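Transcriptional regulator (Streptococcus pneumoniae, PDB 2GNP) probably controls transcription in response to a small sugar-type effector, which its putative sugar-binding domain of Rossmann-like build would sense. Local coordinates at residues A[86-90]-A[144-148]; A[92-96]-A[168-172]; A[123-129]-A[206-212]; A[147-151]-A[211-217]. All blocks are in the same frame, centred on the assembly; numbering follows the deposited sequence.

Contact 1. Residues A[86-90]-A[144-148]; sequences FYPLA and LKNSW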
loop_
_atom_site.group_PDB
_atom_site.type_symbol
_atom_site.label_atom_id
_atom_site.label_comp_id
_atom_site.label_asym_id
_atom_site.label_seq_id
_atom_site.Cartn_x
_atom_site.Cartn_y
_atom_site.Cartn_z
ATOM N N PHE A 86 4.355 15.647 1.702
ATOM C CA PHE A 86 3.933 14.270 2.050
ATOM C C PHE A 86 2.520 14.341 2.640
ATOM O O PHE A 86 2.244 15.222 3.447
ATOM C CB PHE A 86 4.894 13.725 3.145
ATOM C CG PHE A 86 6.276 13.408 2.586
ATOM C CD1 PHE A 86 7.365 14.268 2.821
ATOM C CD2 PHE A 86 6.446 12.326 1.727
ATOM C CE1 PHE A 86 8.580 14.008 2.195
ATOM C CE2 PHE A 86 7.689 11.994 1.183
ATOM C CZ PHE A 86 8.758 12.846 1.417
ATOM N N TYR A 87 1.692 13.360 2.270
ATOM C CA TYR A 87 0.250 13.306 2.631
ATOM C C TYR A 87 -0.036 11.866 3.085
ATOM O O TYR A 87 0.653 10.928 2.681
ATOM C CB TYR A 87 -0.641 13.597 1.419
ATOM C CG TYR A 87 -0.374 14.951 0.822
ATOM C CD1 TYR A 87 0.577 15.062 -0.180
ATOM C CD2 TYR A 87 -1.052 16.092 1.267
ATOM C CE1 TYR A 87 0.881 16.329 -0.756
ATOM C CE2 TYR A 87 -0.774 17.355 0.695
ATOM C CZ TYR A 87 0.216 17.427 -0.304
ATOM O OH TYR A 87 0.510 18.666 -0.855
ATOM N N PRO A 88 -1.072 11.695 3.943
ATOM C CA PRO A 88 -1.574 10.355 4.285
ATOM C C PRO A 88 -2.584 9.922 3.242
ATOM O O PRO A 88 -3.437 10.738 2.819
ATOM C CB PRO A 88 -2.285 10.579 5.656
ATOM C CG PRO A 88 -2.829 12.070 5.584
ATOM C CD PRO A 88 -1.715 12.788 4.667
ATOM N N LEU A 89 -2.492 8.662 2.830
ATOM C CA LEU A 89 -3.487 8.054 1.933
ATOM C C LEU A 89 -4.661 7.481 2.763
ATOM O O LEU A 89 -5.792 7.332 2.249
ATOM C CB LEU A 89 -2.898 6.944 1.098
ATOM C CG LEU A 89 -1.815 7.455 0.105
ATOM C CD1 LEU A 89 -1.124 6.181 -0.392
ATOM C CD2 LEU A 89 -2.467 8.289 -1.036
ATOM N N ALA A 90 -4.373 7.128 3.988
ATOM C CA ALA A 90 -5.302 6.441 4.862
ATOM C C ALA A 90 -4.617 6.327 6.228
ATOM O O ALA A 90 -3.380 6.151 6.297
ATOM C CB ALA A 90 -5.611 5.040 4.295
ATOM N N LEU A 144 -6.753 18.170 1.700
ATOM C CA LEU A 144 -6.253 16.775 1.686
ATOM C C LEU A 144 -7.051 16.016 0.600
ATOM O O LEU A 144 -6.493 15.360 -0.268
ATOM C CB LEU A 144 -6.411 16.150 3.071
ATOM C CG LEU A 144 -5.522 14.928 3.326
ATOM C CD1 LEU A 144 -6.110 13.947 4.234
ATOM C CD2 LEU A 144 -4.674 14.350 2.176
ATOM N N LYS A 145 -8.387 16.194 0.605
ATOM C CA LYS A 145 -9.230 15.581 -0.441
ATOM C C LYS A 145 -8.779 15.885 -1.839
ATOM O O LYS A 145 -8.738 14.999 -2.676
ATOM C CB LYS A 145 -10.681 16.091 -0.272
ATOM C CG LYS A 145 -11.684 15.552 -1.349
ATOM C CD LYS A 145 -13.157 15.817 -0.945
ATOM C CE LYS A 145 -14.120 15.201 -1.976
ATOM N NZ LYS A 145 -15.516 15.154 -1.402
ATOM N N ASN A 146 -8.442 17.158 -2.092
ATOM C CA ASN A 146 -7.981 17.617 -3.405
ATOM C C ASN A 146 -6.613 17.038 -3.732
ATOM O O ASN A 146 -6.364 16.640 -4.844
ATOM C CB ASN A 146 -7.947 19.133 -3.477
ATOM C CG ASN A 146 -9.366 19.735 -3.578
ATOM O OD1 ASN A 146 -10.308 19.025 -3.937
ATOM N ND2 ASN A 146 -9.489 21.038 -3.324
ATOM N N SER A 147 -5.752 17.003 -2.730
ATOM C CA SER A 147 -4.434 16.460 -2.904
ATOM C C SER A 147 -4.453 14.974 -3.287
ATOM O O SER A 147 -3.640 14.524 -4.090
ATOM C CB SER A 147 -3.536 16.764 -1.677
ATOM O OG SER A 147 -3.205 18.172 -1.575
ATOM N N TRP A 148 -5.402 14.194 -2.749
ATOM C CA TRP A 148 -5.558 12.811 -3.217
ATOM C C TRP A 148 -5.832 12.654 -4.706
ATOM O O TRP A 148 -5.621 11.561 -5.250
ATOM C CB TRP A 148 -6.678 12.127 -2.435
ATOM C CG TRP A 148 -6.389 11.761 -1.011
ATOM C CD1 TRP A 148 -5.132 11.538 -0.413
ATOM C CD2 TRP A 148 -7.360 11.438 -0.026
ATOM N NE1 TRP A 148 -5.289 11.166 0.879
ATOM C CE2 TRP A 148 -6.651 11.102 1.160
ATOM C CE3 TRP A 148 -8.788 11.442 -0.007
ATOM C CZ2 TRP A 148 -7.291 10.759 2.342
ATOM C CZ3 TRP A 148 -9.430 11.097 1.202
ATOM C CH2 TRP A 148 -8.689 10.759 2.349
#
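Trp-148 reaches from the end of helix 142-147 to the backbone of the strand at Pro-88. From CB outward, with CG anti to its own carbonyl carbon (chi1 -73°), the indole is swung toward the strand end. CD1 then packs against Leu-89 CD2 at 4.2 Å. NE1, next along the ring edge, donates to Pro-88 O, with 2.7 Å between NE1 and O and an almost straight N-H...O angle of 171°. The donor lies in the carbonyl plane on a lone pair, and the oxygen in turn lies in the plane of the indole, a bond in both planes that helps to hold the rotation of the ring together with the groups packed on it. Further round, CE2 is 3.6 Å from Pro-88 O and CZ2 comes to 3.7 Å from Leu-89 O, and Leu-144 CD2 rests over the rim of one ring face. The same leucine sends CD1 to Pro-88 CG at 4.0 Å, while its CD2 meets Tyr-87 CD2. Ser-147 lays its CB over a face of the Tyr-87 ring, a CH-pi contact of 4.0 Å from CB to the ring centroid; its OG is bonded to Asn-143 O and Lys-60 NZ. All of these touching residues are buried. Strand 85-88 lies in the parallel part of the sheet between strands 60-63 and 116-117; helix 142-147 packs across its C-terminal part, and Val-102 and Ile-106 of helix 102-113 also pack on Pro-88.

Contact 2. Residues A[92-96]-A[168-172]; sequences GPSHI and QWLDM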
loop_
_atom_site.group_PDB
_atom_site.type_symbol
_atom_site.label_atom_id
_atom_site.label_comp_id
_atom_site.label_asym_id
_atom_site.label_seq_id
_atom_site.Cartn_x
_atom_site.Cartn_y
_atom_site.Cartn_z
ATOM N N GLY A 92 -4.095 4.101 9.627
ATOM C CA GLY A 92 -4.166 2.658 9.736
ATOM C C GLY A 92 -5.197 2.327 10.779
ATOM O O GLY A 92 -5.916 3.202 11.250
ATOM N N PRO A 93 -5.259 1.057 11.179
ATOM C CA PRO A 93 -6.089 0.747 12.338
ATOM C C PRO A 93 -5.408 1.140 13.663
ATOM O O PRO A 93 -4.295 1.648 13.671
ATOM C CB PRO A 93 -6.283 -0.774 12.232
ATOM C CG PRO A 93 -5.099 -1.243 11.557
ATOM C CD PRO A 93 -4.585 -0.135 10.644
ATOM N N SER A 94 -6.100 0.874 14.764
ATOM C CA SER A 94 -5.837 1.485 16.071
ATOM C C SER A 94 -4.612 1.007 16.885
ATOM O O SER A 94 -3.992 1.817 17.585
ATOM C CB SER A 94 -7.092 1.346 16.930
ATOM O OG SER A 94 -7.947 0.313 16.419
ATOM N N HIS A 95 -4.276 -0.282 16.834
ATOM C CA HIS A 95 -3.253 -0.811 17.752
ATOM C C HIS A 95 -1.969 -1.323 17.094
ATOM O O HIS A 95 -1.305 -2.258 17.591
ATOM C CB HIS A 95 -3.848 -1.876 18.684
ATOM C CG HIS A 95 -4.846 -1.331 19.660
ATOM N ND1 HIS A 95 -6.197 -1.612 19.582
ATOM C CD2 HIS A 95 -4.692 -0.529 20.741
ATOM C CE1 HIS A 95 -6.832 -0.996 20.564
ATOM N NE2 HIS A 95 -5.942 -0.330 21.281
ATOM N N ILE A 96 -1.602 -0.706 15.979
ATOM C CA ILE A 96 -0.339 -1.064 15.327
ATOM C C ILE A 96 0.830 -0.313 15.981
ATOM O O ILE A 96 0.611 0.645 16.730
ATOM C CB ILE A 96 -0.411 -0.883 13.784
ATOM C CG1 ILE A 96 -0.494 0.597 13.404
ATOM C CG2 ILE A 96 -1.618 -1.684 13.216
ATOM C CD1 ILE A 96 -0.205 0.858 11.938
ATOM N N GLN A 168 -5.304 -6.947 12.943
ATOM C CA GLN A 168 -5.027 -5.505 13.090
ATOM C C GLN A 168 -6.306 -4.647 13.117
ATOM O O GLN A 168 -6.306 -3.532 13.643
ATOM C CB GLN A 168 -4.062 -5.028 11.986
ATOM C CG GLN A 168 -2.823 -5.936 11.829
ATOM C CD GLN A 168 -1.717 -5.620 12.848
ATOM O OE1 GLN A 168 -1.981 -5.143 13.970
ATOM N NE2 GLN A 168 -0.461 -5.894 12.454
ATOM N N TRP A 169 -7.395 -5.238 12.630
ATOM C CA TRP A 169 -8.684 -4.551 12.434
ATOM C C TRP A 169 -9.725 -4.807 13.508
ATOM O O TRP A 169 -10.844 -4.259 13.456
ATOM C CB TRP A 169 -9.248 -4.892 11.050
ATOM C CG TRP A 169 -8.421 -4.271 9.983
ATOM C CD1 TRP A 169 -7.429 -4.876 9.236
ATOM C CD2 TRP A 169 -8.449 -2.894 9.579
ATOM N NE1 TRP A 169 -6.870 -3.955 8.376
ATOM C CE2 TRP A 169 -7.464 -2.735 8.571
ATOM C CE3 TRP A 169 -9.217 -1.790 9.970
ATOM C CZ2 TRP A 169 -7.225 -1.502 7.928
ATOM C CZ3 TRP A 169 -9.011 -0.553 9.304
ATOM C CH2 TRP A 169 -7.998 -0.439 8.287
ATOM N N LEU A 170 -9.365 -5.637 14.488
ATOM C CA LEU A 170 -10.300 -6.106 15.495
ATOM C C LEU A 170 -11.042 -5.042 16.308
ATOM O O LEU A 170 -12.192 -5.274 16.716
ATOM C CB LEU A 170 -9.589 -7.086 16.446
ATOM C CG LEU A 170 -9.910 -8.578 16.274
ATOM C CD1 LEU A 170 -10.252 -9.036 14.884
ATOM C CD2 LEU A 170 -8.820 -9.462 16.828
ATOM N N ASP A 171 -10.412 -3.913 16.593
ATOM C CA ASP A 171 -11.195 -2.878 17.301
ATOM C C ASP A 171 -11.595 -1.704 16.416
ATOM O O ASP A 171 -12.112 -0.677 16.898
ATOM C CB ASP A 171 -10.494 -2.396 18.576
ATOM C CG ASP A 171 -10.836 -3.279 19.804
ATOM O OD1 ASP A 171 -10.146 -4.309 20.003
ATOM O OD2 ASP A 171 -11.793 -2.933 20.558
HETATM N N MSE A 172 -11.370 -1.861 15.118
HETATM C CA MSE A 172 -11.761 -0.844 14.161
HETATM C C MSE A 172 -13.061 -1.238 13.415
HETATM O O MSE A 172 -13.999 -0.421 13.287
HETATM C CB MSE A 172 -10.611 -0.577 13.197
HETATM C CG MSE A 172 -10.867 0.601 12.233
HETATM SE SE MSE A 172 -11.379 2.291 13.161
HETATM C CE MSE A 172 -9.681 2.604 14.082
HETATM O O HOH W 1 -8.099 -2.711 15.711
HETATM O O HOH W 2 -9.931 1.447 18.017
#
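Trp-169 turns its indole under Pro-93 through a chi1 of -69°, CG anti to its carbonyl carbon, with the ring set across the chain by a chi2 of 98°; Met-172, present as selenomethionine and with CG anti to its backbone N, curls back through bends at chi2 and chi3 until CE reaches Ser-94. Two loops of the Rossmann-like fold meet here through a CH-pi contact of Pro-93 on Trp-169, the loop after strand 85-88 and the one between helices 163-167 and 175-183. Pro-93 CB stands over the six-membered ring, 3.9 Å from the centroid of the Trp-169 ring and 13° off the normal, and the two side chains cross at about a right angle. Pro-93 CD lies near Trp-169 CZ2, at 4.0 Å. The proline CB also comes to 3.1 Å from Gln-168 O, while CG lies against the CB of Gln-168. Ile-96 CG2 crosses the amide end of Gln-168, 3.6 Å from its OE1. Phe-194 meets the Trp-169 ring edge-to-face, and Trp-65 also touches Pro-93.

Ser-94, His-95 and Asp-171 are exposed, and the His-95 ring presents an edge to Asp-171 CB. No direct hydrogen bond joins the two segments; two waters bridge Ser-94 OG to the other loop. The first, 3.1 Å from Ser-94 OG, gives a proton to Gln-168 O and accepts from Asp-171 N at 2.8 Å from that nitrogen; the second lies 2.8 Å from Ser-94 OG and donates to Asp-171 O.

Contact 3. Residues A[123-129]-A[206-212]; sequences TIVQENK and LQERTIA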
loop_
_atom_site.group_PDB
_atom_site.type_symbol
_atom_site.label_atom_id
_atom_site.label_comp_id
_atom_site.label_asym_id
_atom_site.label_seq_id
_atom_site.Cartn_x
_atom_site.Cartn_y
_atom_site.Cartn_z
ATOM N N THR A 123 -10.242 9.166 12.304
ATOM C CA THR A 123 -10.259 7.705 12.397
ATOM C C THR A 123 -10.638 7.088 11.049
ATOM O O THR A 123 -11.528 7.602 10.345
ATOM C CB THR A 123 -11.340 7.296 13.449
ATOM O OG1 THR A 123 -10.983 7.870 14.723
ATOM C CG2 THR A 123 -11.402 5.835 13.601
ATOM N N ILE A 124 -9.963 6.000 10.701
ATOM C CA ILE A 124 -10.088 5.445 9.349
ATOM C C ILE A 124 -11.534 4.996 9.009
ATOM O O ILE A 124 -11.989 5.230 7.907
ATOM C CB ILE A 124 -9.042 4.298 9.130
ATOM C CG1 ILE A 124 -9.161 3.652 7.737
ATOM C CG2 ILE A 124 -9.147 3.260 10.215
ATOM C CD1 ILE A 124 -8.914 4.613 6.579
ATOM N N VAL A 125 -12.244 4.375 9.955
ATOM C CA VAL A 125 -13.644 3.930 9.683
ATOM C C VAL A 125 -14.605 4.668 10.644
ATOM O O VAL A 125 -14.454 4.579 11.879
ATOM C CB VAL A 125 -13.822 2.383 9.908
ATOM C CG1 VAL A 125 -15.318 1.988 9.764
ATOM C CG2 VAL A 125 -12.928 1.564 8.940
ATOM N N GLN A 126 -15.574 5.386 10.058
ATOM C CA GLN A 126 -16.541 6.137 10.839
ATOM C C GLN A 126 -17.748 5.205 11.045
ATOM O O GLN A 126 -17.918 4.207 10.305
ATOM C CB GLN A 126 -16.966 7.414 10.109
ATOM C CG GLN A 126 -15.815 8.360 9.762
ATOM C CD GLN A 126 -15.254 9.018 10.996
ATOM O OE1 GLN A 126 -14.019 9.104 11.185
ATOM N NE2 GLN A 126 -16.157 9.503 11.877
ATOM N N GLU A 127 -18.555 5.558 12.056
ATOM C CA GLU A 127 -19.816 4.871 12.417
ATOM C C GLU A 127 -20.844 4.768 11.287
ATOM O O GLU A 127 -21.512 3.739 11.126
ATOM C CB GLU A 127 -20.404 5.578 13.658
ATOM C CG GLU A 127 -19.528 5.376 14.931
ATOM C CD GLU A 127 -19.595 6.522 15.938
ATOM O OE1 GLU A 127 -20.358 6.384 16.920
ATOM O OE2 GLU A 127 -18.885 7.557 15.771
ATOM N N ASN A 128 -20.962 5.812 10.480
ATOM C CA ASN A 128 -21.870 5.819 9.347
ATOM C C ASN A 128 -21.456 6.798 8.261
ATOM O O ASN A 128 -20.522 7.575 8.439
ATOM C CB ASN A 128 -23.305 6.124 9.792
ATOM C CG ASN A 128 -23.431 7.461 10.481
ATOM O OD1 ASN A 128 -23.008 8.510 9.962
ATOM N ND2 ASN A 128 -24.021 7.443 11.665
ATOM N N LYS A 129 -22.141 6.719 7.125
ATOM C CA LYS A 129 -21.858 7.533 5.965
ATOM C C LYS A 129 -22.033 9.014 6.237
ATOM O O LYS A 129 -21.321 9.835 5.657
ATOM C CB LYS A 129 -22.752 7.126 4.795
ATOM C CG LYS A 129 -22.587 8.018 3.623
ATOM C CD LYS A 129 -23.057 7.399 2.303
ATOM C CE LYS A 129 -23.924 8.342 1.543
ATOM N NZ LYS A 129 -23.166 9.433 0.924
ATOM N N LEU A 206 -19.222 -0.192 4.036
ATOM C CA LEU A 206 -17.941 0.167 4.694
ATOM C C LEU A 206 -17.163 1.146 3.793
ATOM O O LEU A 206 -16.548 2.100 4.299
ATOM C CB LEU A 206 -17.151 -1.100 4.991
ATOM C CG LEU A 206 -15.766 -0.923 5.644
ATOM C CD1 LEU A 206 -15.920 -0.211 6.982
ATOM C CD2 LEU A 206 -15.068 -2.304 5.763
ATOM N N GLN A 207 -17.197 0.918 2.476
ATOM C CA GLN A 207 -16.516 1.792 1.485
ATOM C C GLN A 207 -16.868 3.252 1.771
ATOM O O GLN A 207 -15.993 4.125 1.809
ATOM C CB GLN A 207 -16.975 1.407 0.065
ATOM C CG GLN A 207 -16.574 2.384 -0.975
ATOM C CD GLN A 207 -17.153 2.037 -2.313
ATOM O OE1 GLN A 207 -18.371 2.070 -2.500
ATOM N NE2 GLN A 207 -16.284 1.713 -3.265
ATOM N N GLU A 208 -18.159 3.502 1.985
ATOM C CA GLU A 208 -18.692 4.880 2.177
ATOM C C GLU A 208 -18.440 5.461 3.606
ATOM O O GLU A 208 -18.727 6.635 3.898
ATOM C CB GLU A 208 -20.215 4.900 1.753
ATOM C CG GLU A 208 -20.403 4.495 0.297
ATOM C CD GLU A 208 -21.800 4.763 -0.288
ATOM O OE1 GLU A 208 -22.773 4.664 0.479
ATOM O OE2 GLU A 208 -21.877 5.056 -1.514
ATOM N N ARG A 209 -17.896 4.660 4.504
ATOM C CA ARG A 209 -17.642 5.065 5.864
ATOM C C ARG A 209 -16.126 5.303 6.085
ATOM O O ARG A 209 -15.729 5.623 7.205
ATOM C CB ARG A 209 -18.064 3.984 6.886
ATOM C CG ARG A 209 -19.554 3.905 7.214
ATOM C CD ARG A 209 -19.946 2.501 7.750
ATOM N NE ARG A 209 -19.132 1.967 8.850
ATOM C CZ ARG A 209 -18.965 0.676 9.072
ATOM N NH1 ARG A 209 -19.503 -0.204 8.240
ATOM N NH2 ARG A 209 -18.229 0.254 10.091
ATOM N N THR A 210 -15.341 5.083 5.020
ATOM C CA THR A 210 -13.864 5.013 5.175
ATOM C C THR A 210 -13.212 6.354 4.746
ATOM O O THR A 210 -13.536 6.922 3.697
ATOM C CB THR A 210 -13.324 3.830 4.375
ATOM O OG1 THR A 210 -13.937 2.635 4.880
ATOM C CG2 THR A 210 -11.773 3.716 4.498
ATOM N N ILE A 211 -12.286 6.819 5.613
ATOM C CA ILE A 211 -11.655 8.094 5.406
ATOM C C ILE A 211 -10.298 7.792 4.747
ATOM O O ILE A 211 -9.256 7.743 5.398
ATOM C CB ILE A 211 -11.469 8.913 6.715
ATOM C CG1 ILE A 211 -12.820 9.146 7.409
ATOM C CG2 ILE A 211 -10.835 10.282 6.362
ATOM C CD1 ILE A 211 -13.849 9.831 6.553
ATOM N N ALA A 212 -10.339 7.523 3.456
ATOM C CA ALA A 212 -9.111 7.172 2.705
ATOM C C ALA A 212 -9.256 7.574 1.266
ATOM O O ALA A 212 -10.361 7.745 0.744
ATOM C CB ALA A 212 -8.910 5.649 2.756
#
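Val-125 and Thr-210 form a single beta bridge between two loops. Two backbone hydrogen bonds flank it: Ile-211 N donates to Ile-124 O at 2.8 Å, and Gln-126 N to Arg-209 O at 2.9 Å. The Thr-210 CA-H also points at Ile-124 O.

Side chains add further hydrogen bonds. Bent at chi3 (51°), Arg-209 brings NE to 2.9 Å from Gln-126 O, nearly along the C=O axis and in the guanidinium plane, so the flat group meets the oxygen by its edge. NH1 is paired with Asp-177 and bonded to Asn-205, fixing the group from a second side. Thr-210 OG1 donates to Leu-206 O, which also accepts from Arg-209 N on the opposite face.

Apolar contacts fill in around these bonds. Val-125 CG1 meets Leu-206 CD1 at 3.6 Å, and that same CD1 lies over a guanidinium face. Ile-124 CD1 runs beside Thr-210 CG2 and touches Ala-212 CB.

At the outer rim, Lys-129 CD passes 3.3 Å from Glu-208 OE1, while its NZ is salt-bridged to Asp-133.

The arrangement is an isolated antiparallel bridge, Val-125 and Thr-210 being a non-hydrogen-bonded pair, beside a type I turn, Gln-207 to Thr-210, joining the entrance of helix 129-136 to the exit of helix 204-207.

Contact 4. Residues A[147-151]-A[211-217]; sequences SWKDL and IAISLED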
loop_
_atom_site.group_PDB
_atom_site.type_symbol
_atom_site.label_atom_id
_atom_site.label_comp_id
_atom_site.label_asym_id
_atom_site.label_seq_id
_atom_site.Cartn_x
_atom_site.Cartn_y
_atom_site.Cartn_z
ATOM N N SER A 147 -5.752 17.003 -2.730
ATOM C CA SER A 147 -4.434 16.460 -2.904
ATOM C C SER A 147 -4.453 14.974 -3.287
ATOM O O SER A 147 -3.640 14.524 -4.090
ATOM C CB SER A 147 -3.536 16.764 -1.677
ATOM O OG SER A 147 -3.205 18.172 -1.575
ATOM N N TRP A 148 -5.402 14.194 -2.749
ATOM C CA TRP A 148 -5.558 12.811 -3.217
ATOM C C TRP A 148 -5.832 12.654 -4.706
ATOM O O TRP A 148 -5.621 11.561 -5.250
ATOM C CB TRP A 148 -6.678 12.127 -2.435
ATOM C CG TRP A 148 -6.389 11.761 -1.011
ATOM C CD1 TRP A 148 -5.132 11.538 -0.413
ATOM C CD2 TRP A 148 -7.360 11.438 -0.026
ATOM N NE1 TRP A 148 -5.289 11.166 0.879
ATOM C CE2 TRP A 148 -6.651 11.102 1.160
ATOM C CE3 TRP A 148 -8.788 11.442 -0.007
ATOM C CZ2 TRP A 148 -7.291 10.759 2.342
ATOM C CZ3 TRP A 148 -9.430 11.097 1.202
ATOM C CH2 TRP A 148 -8.689 10.759 2.349
ATOM N N LYS A 149 -6.317 13.723 -5.345
ATOM C CA LYS A 149 -6.621 13.706 -6.775
ATOM C C LYS A 149 -5.441 14.101 -7.634
ATOM O O LYS A 149 -5.517 13.978 -8.853
ATOM C CB LYS A 149 -7.867 14.541 -7.097
ATOM C CG LYS A 149 -9.104 14.013 -6.312
ATOM C CD LYS A 149 -10.326 14.893 -6.441
ATOM C CE LYS A 149 -11.577 14.249 -5.811
ATOM N NZ LYS A 149 -11.781 12.749 -6.029
ATOM N N ASP A 150 -4.370 14.590 -7.022
ATOM C CA ASP A 150 -3.238 14.980 -7.835
ATOM C C ASP A 150 -1.852 14.636 -7.247
ATOM O O ASP A 150 -0.842 15.360 -7.437
ATOM C CB ASP A 150 -3.381 16.440 -8.296
ATOM C CG ASP A 150 -2.865 17.382 -7.324
ATOM O OD1 ASP A 150 -3.098 17.163 -6.119
ATOM O OD2 ASP A 150 -2.168 18.331 -7.771
ATOM N N LEU A 151 -1.794 13.475 -6.591
ATOM C CA LEU A 151 -0.498 13.001 -6.096
ATOM C C LEU A 151 0.384 12.535 -7.242
ATOM O O LEU A 151 -0.080 12.044 -8.278
ATOM C CB LEU A 151 -0.689 11.835 -5.169
ATOM C CG LEU A 151 -1.358 12.251 -3.846
ATOM C CD1 LEU A 151 -1.541 10.920 -3.057
ATOM C CD2 LEU A 151 -0.614 13.317 -3.030
ATOM N N ILE A 211 -12.286 6.819 5.613
ATOM C CA ILE A 211 -11.655 8.094 5.406
ATOM C C ILE A 211 -10.298 7.792 4.747
ATOM O O ILE A 211 -9.256 7.743 5.398
ATOM C CB ILE A 211 -11.469 8.913 6.715
ATOM C CG1 ILE A 211 -12.820 9.146 7.409
ATOM C CG2 ILE A 211 -10.835 10.282 6.362
ATOM C CD1 ILE A 211 -13.849 9.831 6.553
ATOM N N ALA A 212 -10.339 7.523 3.456
ATOM C CA ALA A 212 -9.111 7.172 2.705
ATOM C C ALA A 212 -9.256 7.574 1.266
ATOM O O ALA A 212 -10.361 7.745 0.744
ATOM C CB ALA A 212 -8.910 5.649 2.756
ATOM N N ILE A 213 -8.123 7.686 0.583
ATOM C CA ILE A 213 -8.157 7.841 -0.877
ATOM C C ILE A 213 -9.015 6.761 -1.518
ATOM O O ILE A 213 -9.018 5.646 -1.066
ATOM C CB ILE A 213 -6.739 7.851 -1.469
ATOM C CG1 ILE A 213 -6.712 8.307 -2.921
ATOM C CG2 ILE A 213 -6.010 6.497 -1.271
ATOM C CD1 ILE A 213 -5.227 8.479 -3.433
ATOM N N SER A 214 -9.775 7.133 -2.540
ATOM C CA SER A 214 -10.527 6.084 -3.273
ATOM C C SER A 214 -9.620 5.206 -4.127
ATOM O O SER A 214 -8.548 5.631 -4.560
ATOM C CB SER A 214 -11.581 6.751 -4.147
ATOM O OG SER A 214 -11.015 7.452 -5.252
ATOM N N LEU A 215 -10.056 3.969 -4.426
ATOM C CA LEU A 215 -9.299 3.117 -5.354
ATOM C C LEU A 215 -9.184 3.783 -6.739
ATOM O O LEU A 215 -8.121 3.742 -7.368
ATOM C CB LEU A 215 -9.971 1.741 -5.474
ATOM C CG LEU A 215 -10.035 0.932 -4.202
ATOM C CD1 LEU A 215 -10.498 -0.494 -4.505
ATOM C CD2 LEU A 215 -8.656 0.862 -3.555
ATOM N N GLU A 216 -10.266 4.461 -7.169
ATOM C CA GLU A 216 -10.259 5.249 -8.395
ATOM C C GLU A 216 -9.136 6.275 -8.447
ATOM O O GLU A 216 -8.375 6.345 -9.430
ATOM C CB GLU A 216 -11.630 5.916 -8.545
ATOM C CG GLU A 216 -11.797 6.831 -9.733
ATOM C CD GLU A 216 -11.787 6.113 -11.079
ATOM O OE1 GLU A 216 -12.065 4.863 -11.173
ATOM O OE2 GLU A 216 -11.460 6.815 -12.063
ATOM N N ASP A 217 -8.965 7.023 -7.362
ATOM C CA ASP A 217 -7.877 7.984 -7.320
ATOM C C ASP A 217 -6.524 7.265 -7.183
ATOM O O ASP A 217 -5.546 7.627 -7.891
ATOM C CB ASP A 217 -8.093 9.002 -6.222
ATOM C CG ASP A 217 -9.199 10.019 -6.582
ATOM O OD1 ASP A 217 -9.347 10.310 -7.804
ATOM O OD2 ASP A 217 -9.830 10.556 -5.637
HETATM O O HOH W 3 -5.083 10.292 -8.162
HETATM O O HOH W 4 -11.342 11.775 -8.446
#
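A type I beta turn, Ser-147 to Asp-150, leads from helix 142-147 into strand 153-160 of the Rossmann-like sheet, and here it packs on the N-terminal end of helix 215-218. Ser-214 is the N-cap of that helix, its OG accepting from Asp-217 N at 3.0 Å.

The backbone just ahead of the cap lies flat on the indole of Trp-148. Ala-212 C and Ile-213 N both sit about 3.4 Å above one face, offset toward the rim of the six-membered ring, with Trp-148 CH2 beneath Ala-212 C. Ile-213 follows over the other part of the indole: its CB stands 3.9 Å from the centroid of the Trp-148 five-membered ring, 11° off the normal, a CH-pi contact. With CG1 anti to its backbone N (chi1 -168°), Ile-213 continues along the base of the tryptophan side chain, CG1 packing at 3.9 Å from Trp-148 CB, and its CD1 ends near Trp-148 O and Leu-151 CD1. Leu-89, just past strand 85-88, also touches Ile-213.

At the outer side the contact becomes polar. Lys-149, extended as far as CE and bent only at chi4, forms a salt bridge from NZ to Asp-217 OD2 at 3.0 Å, using the syn lone pair of that oxygen. A water joins the same two side chains, accepting from Lys-149 NZ and donating to Asp-217 OD1. Another water donates both to Trp-148 O and, at 2.7 Å, to Asp-217 O.

In the fold
All four contacts lie within the putative sugar-binding domain. Their first segments follow the chain from strand 85-88 to the approach to strand 153-160, their second segments from helix 142-147 to helix 215-218. Contacts 1 and 4, centres about 7 Å apart, share Ser-147 and Trp-148; Leu-89 O and Ile-213 N, 2.9 Å apart, probably add a hydrogen bond. Contact 3 shares Ile-211 and Ala-212 with contact 4, meets contact 1 where Ala-90 CB packs on Ala-212 CB and Ile-124 CD1, and touches contact 2 through Met-172. Contacts 2 and 4, about 21 Å between centres, do not touch. Together they tie the C-terminal end of strand 85-88, where Rossmann-like folds commonly bind ligands, to distant helix and loop ends.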